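Local atomic coordinates of inactive Zymogen C11 Protease (Parabacteroides distasonis, PDB entry 6MZO), a protein that is an inactive zymogen of a clostripain-like C11 protease, a clan CD family whose active members are cysteine peptidases that cut peptide bonds. Residues 14-22 against 87-97. Sequence-based numbering, arbitrary orientation.
Sequences TVLIYFAGD and SASTETLTQII
Tyr18 reaches from strand 14-19 to helix 90-103 and the turn before it. Its hydroxyl donates a hydrogen bond to the backbone O of Ser87; the OH to O distance is 2.7 Å. The bond lies in the carbonyl plane, on a lone pair, with a C=O...donor angle of 121°. Leu93 sets its CD1 over one face of the ring, a CH-pi contact 3.9 Å from the centroid of Tyr18. Ile96 CG1 and Thr92 CG2 come to the ring's edge; Thr92 CG2 lies 3.3 Å from Tyr18 OH. The ring of Tyr53, on strand 49-54, stacks with Tyr18. With CG anti to the backbone N (chi1 -174°), the ring extends toward the helix, its hydroxyl at the Ser87 carbonyl. Leu16, two residues earlier, packs CD2 against Ile97 CG1 at 3.7 Å and against Ile96 CG2 at 3.9 Å. It crosses both isoleucines at about a right angle.

The packing is tight here and thins toward Ala20 and Gly21. At that end Ala20 CA is 4.3 Å from Ser87 OG, which is hydrogen-bonded to Asp55 OD2. Asp22 is poorly ordered, and Ala88 beyond Ser87 is exposed. The helix start is capped by Ser89, whose OG accepts from Thr92 N. Thr92 OG1 is hydrogen-bonded to the backbone O of Asn86.

The helix packs on one face of the mixed central sheet, over strands 14-19 and 49-54, beside helix 143-150. Residues 90-97 run roughly antiparallel to strand 14-19, the short axes at 151°. This is consistent with the caspase-like alpha/beta fold of clan CD. A phenylalanine in place of Tyr18 would probably keep much of the packing but leave the Ser87 carbonyl without its hydroxyl mate. The chemistry implies a mostly apolar strand-helix interface, with one buried phenol tying the turn to the sheet.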
# COMPACT_ATOMS: atom_id res chain seq x y z
N THR A 14 -17.18 8.86 -1.30
CA THR A 14 -16.74 8.81 -2.67
C THR A 14 -15.37 8.13 -2.72
O THR A 14 -14.52 8.50 -1.95
CB THR A 14 -16.60 10.24 -3.26
OG1 THR A 14 -17.90 10.77 -3.50
CG2 THR A 14 -15.82 10.28 -4.53
N VAL A 15 -15.25 7.08 -3.50
CA VAL A 15 -13.94 6.39 -3.65
C VAL A 15 -13.40 6.58 -5.08
O VAL A 15 -14.11 6.45 -6.08
CB VAL A 15 -14.14 4.88 -3.38
CG1 VAL A 15 -12.80 4.10 -3.65
CG2 VAL A 15 -14.58 4.61 -1.92
N LEU A 16 -12.10 6.93 -5.15
CA LEU A 16 -11.33 7.03 -6.38
C LEU A 16 -10.38 5.83 -6.42
O LEU A 16 -9.65 5.60 -5.45
CB LEU A 16 -10.51 8.35 -6.42
CG LEU A 16 -9.43 8.33 -7.53
CD1 LEU A 16 -10.15 8.35 -8.90
CD2 LEU A 16 -8.56 9.61 -7.30
N ILE A 17 -10.48 5.08 -7.52
CA ILE A 17 -9.48 4.01 -7.80
C ILE A 17 -8.63 4.53 -8.96
O ILE A 17 -9.13 4.76 -10.08
CB ILE A 17 -10.19 2.67 -8.12
CG1 ILE A 17 -11.22 2.28 -7.04
CG2 ILE A 17 -9.04 1.60 -8.41
CD1 ILE A 17 -11.82 0.82 -7.26
N TYR A 18 -7.33 4.68 -8.67
CA TYR A 18 -6.41 5.33 -9.59
C TYR A 18 -5.37 4.33 -10.07
O TYR A 18 -4.60 3.79 -9.24
CB TYR A 18 -5.71 6.48 -8.85
CG TYR A 18 -4.81 7.36 -9.66
CD1 TYR A 18 -3.51 6.98 -9.94
CD2 TYR A 18 -5.26 8.59 -10.10
CE1 TYR A 18 -2.64 7.81 -10.69
CE2 TYR A 18 -4.44 9.42 -10.83
CZ TYR A 18 -3.11 9.02 -11.13
OH TYR A 18 -2.29 9.88 -11.84
N PHE A 19 -5.45 4.00 -11.36
CA PHE A 19 -4.53 3.03 -11.95
C PHE A 19 -3.40 3.75 -12.64
O PHE A 19 -3.59 4.30 -13.73
CB PHE A 19 -5.26 2.13 -12.96
CG PHE A 19 -6.26 1.18 -12.35
CD1 PHE A 19 -5.84 -0.07 -11.94
CD2 PHE A 19 -7.64 1.49 -12.21
CE1 PHE A 19 -6.71 -0.94 -11.38
CE2 PHE A 19 -8.53 0.61 -11.65
CZ PHE A 19 -8.08 -0.64 -11.21
N ALA A 20 -2.22 3.68 -12.04
CA ALA A 20 -1.07 4.23 -12.71
C ALA A 20 -0.59 3.07 -13.58
O ALA A 20 0.08 2.17 -13.09
CB ALA A 20 -0.03 4.67 -11.72
N GLY A 21 -1.04 3.04 -14.82
CA GLY A 21 -0.71 1.97 -15.75
C GLY A 21 0.30 2.49 -16.76
O GLY A 21 1.32 3.05 -16.36
N ASP A 22 -0.03 2.33 -18.05
CA ASP A 22 0.78 2.75 -19.21
C ASP A 22 2.14 2.06 -19.16
O ASP A 22 3.18 2.70 -19.20
CB ASP A 22 0.95 4.28 -19.28
N SER A 87 0.61 10.15 -15.74
CA SER A 87 -0.17 9.59 -14.66
C SER A 87 0.70 9.14 -13.49
O SER A 87 0.20 8.96 -12.40
CB SER A 87 -1.01 8.41 -15.16
OG SER A 87 -0.17 7.33 -15.55
N ALA A 88 2.01 9.00 -13.68
CA ALA A 88 2.86 8.59 -12.54
C ALA A 88 3.35 9.79 -11.72
O ALA A 88 4.27 9.69 -10.91
CB ALA A 88 4.04 7.75 -13.02
N SER A 89 2.74 10.93 -11.94
CA SER A 89 3.12 12.17 -11.31
C SER A 89 2.19 12.41 -10.14
O SER A 89 0.96 12.24 -10.28
CB SER A 89 3.00 13.31 -12.31
OG SER A 89 2.60 14.52 -11.69
N THR A 90 2.71 12.84 -9.01
CA THR A 90 1.79 13.16 -7.91
C THR A 90 0.91 14.40 -8.23
O THR A 90 -0.23 14.46 -7.72
CB THR A 90 2.56 13.41 -6.61
OG1 THR A 90 3.49 14.45 -6.83
CG2 THR A 90 3.33 12.15 -6.18
N GLU A 91 1.39 15.33 -9.06
CA GLU A 91 0.57 16.49 -9.44
C GLU A 91 -0.69 16.04 -10.17
O GLU A 91 -1.78 16.59 -9.97
CB GLU A 91 1.37 17.47 -10.31
CG GLU A 91 2.34 18.29 -9.52
CD GLU A 91 3.07 19.28 -10.41
OE1 GLU A 91 2.41 19.91 -11.27
OE2 GLU A 91 4.30 19.39 -10.25
N THR A 92 -0.55 15.01 -10.99
CA THR A 92 -1.69 14.47 -11.72
C THR A 92 -2.65 13.83 -10.74
O THR A 92 -3.86 14.04 -10.80
CB THR A 92 -1.25 13.45 -12.79
OG1 THR A 92 -0.45 14.12 -13.77
CG2 THR A 92 -2.48 12.77 -13.41
N LEU A 93 -2.10 13.03 -9.82
CA LEU A 93 -2.94 12.41 -8.82
C LEU A 93 -3.74 13.44 -8.04
O LEU A 93 -4.95 13.27 -7.90
CB LEU A 93 -2.06 11.54 -7.89
CG LEU A 93 -2.73 10.96 -6.66
CD1 LEU A 93 -3.96 10.08 -6.98
CD2 LEU A 93 -1.70 10.12 -5.89
N THR A 94 -3.13 14.53 -7.59
CA THR A 94 -3.94 15.45 -6.77
C THR A 94 -4.89 16.29 -7.65
O THR A 94 -5.95 16.69 -7.19
CB THR A 94 -3.08 16.34 -5.89
OG1 THR A 94 -2.27 17.20 -6.69
CG2 THR A 94 -2.17 15.45 -4.97
N GLN A 95 -4.53 16.47 -8.91
CA GLN A 95 -5.44 17.10 -9.88
C GLN A 95 -6.75 16.29 -10.01
O GLN A 95 -7.86 16.84 -9.96
CB GLN A 95 -4.80 17.21 -11.25
CG GLN A 95 -5.77 17.74 -12.29
CD GLN A 95 -5.18 17.75 -13.68
OE1 GLN A 95 -3.95 17.79 -13.84
NE2 GLN A 95 -6.04 17.72 -14.70
N ILE A 96 -6.61 14.97 -10.12
CA ILE A 96 -7.73 14.06 -10.26
C ILE A 96 -8.52 13.99 -8.94
O ILE A 96 -9.75 14.03 -8.96
CB ILE A 96 -7.26 12.64 -10.65
CG1 ILE A 96 -6.55 12.66 -12.03
CG2 ILE A 96 -8.43 11.67 -10.63
CD1 ILE A 96 -7.41 13.24 -13.23
N ILE A 97 -7.80 13.89 -7.81
CA ILE A 97 -8.51 13.85 -6.52
C ILE A 97 -9.32 15.15 -6.36
O ILE A 97 -10.50 15.13 -5.91
CB ILE A 97 -7.52 13.68 -5.34
CG1 ILE A 97 -6.94 12.31 -5.34
CG2 ILE A 97 -8.24 13.94 -4.01
CD1 ILE A 97 -5.72 12.23 -4.46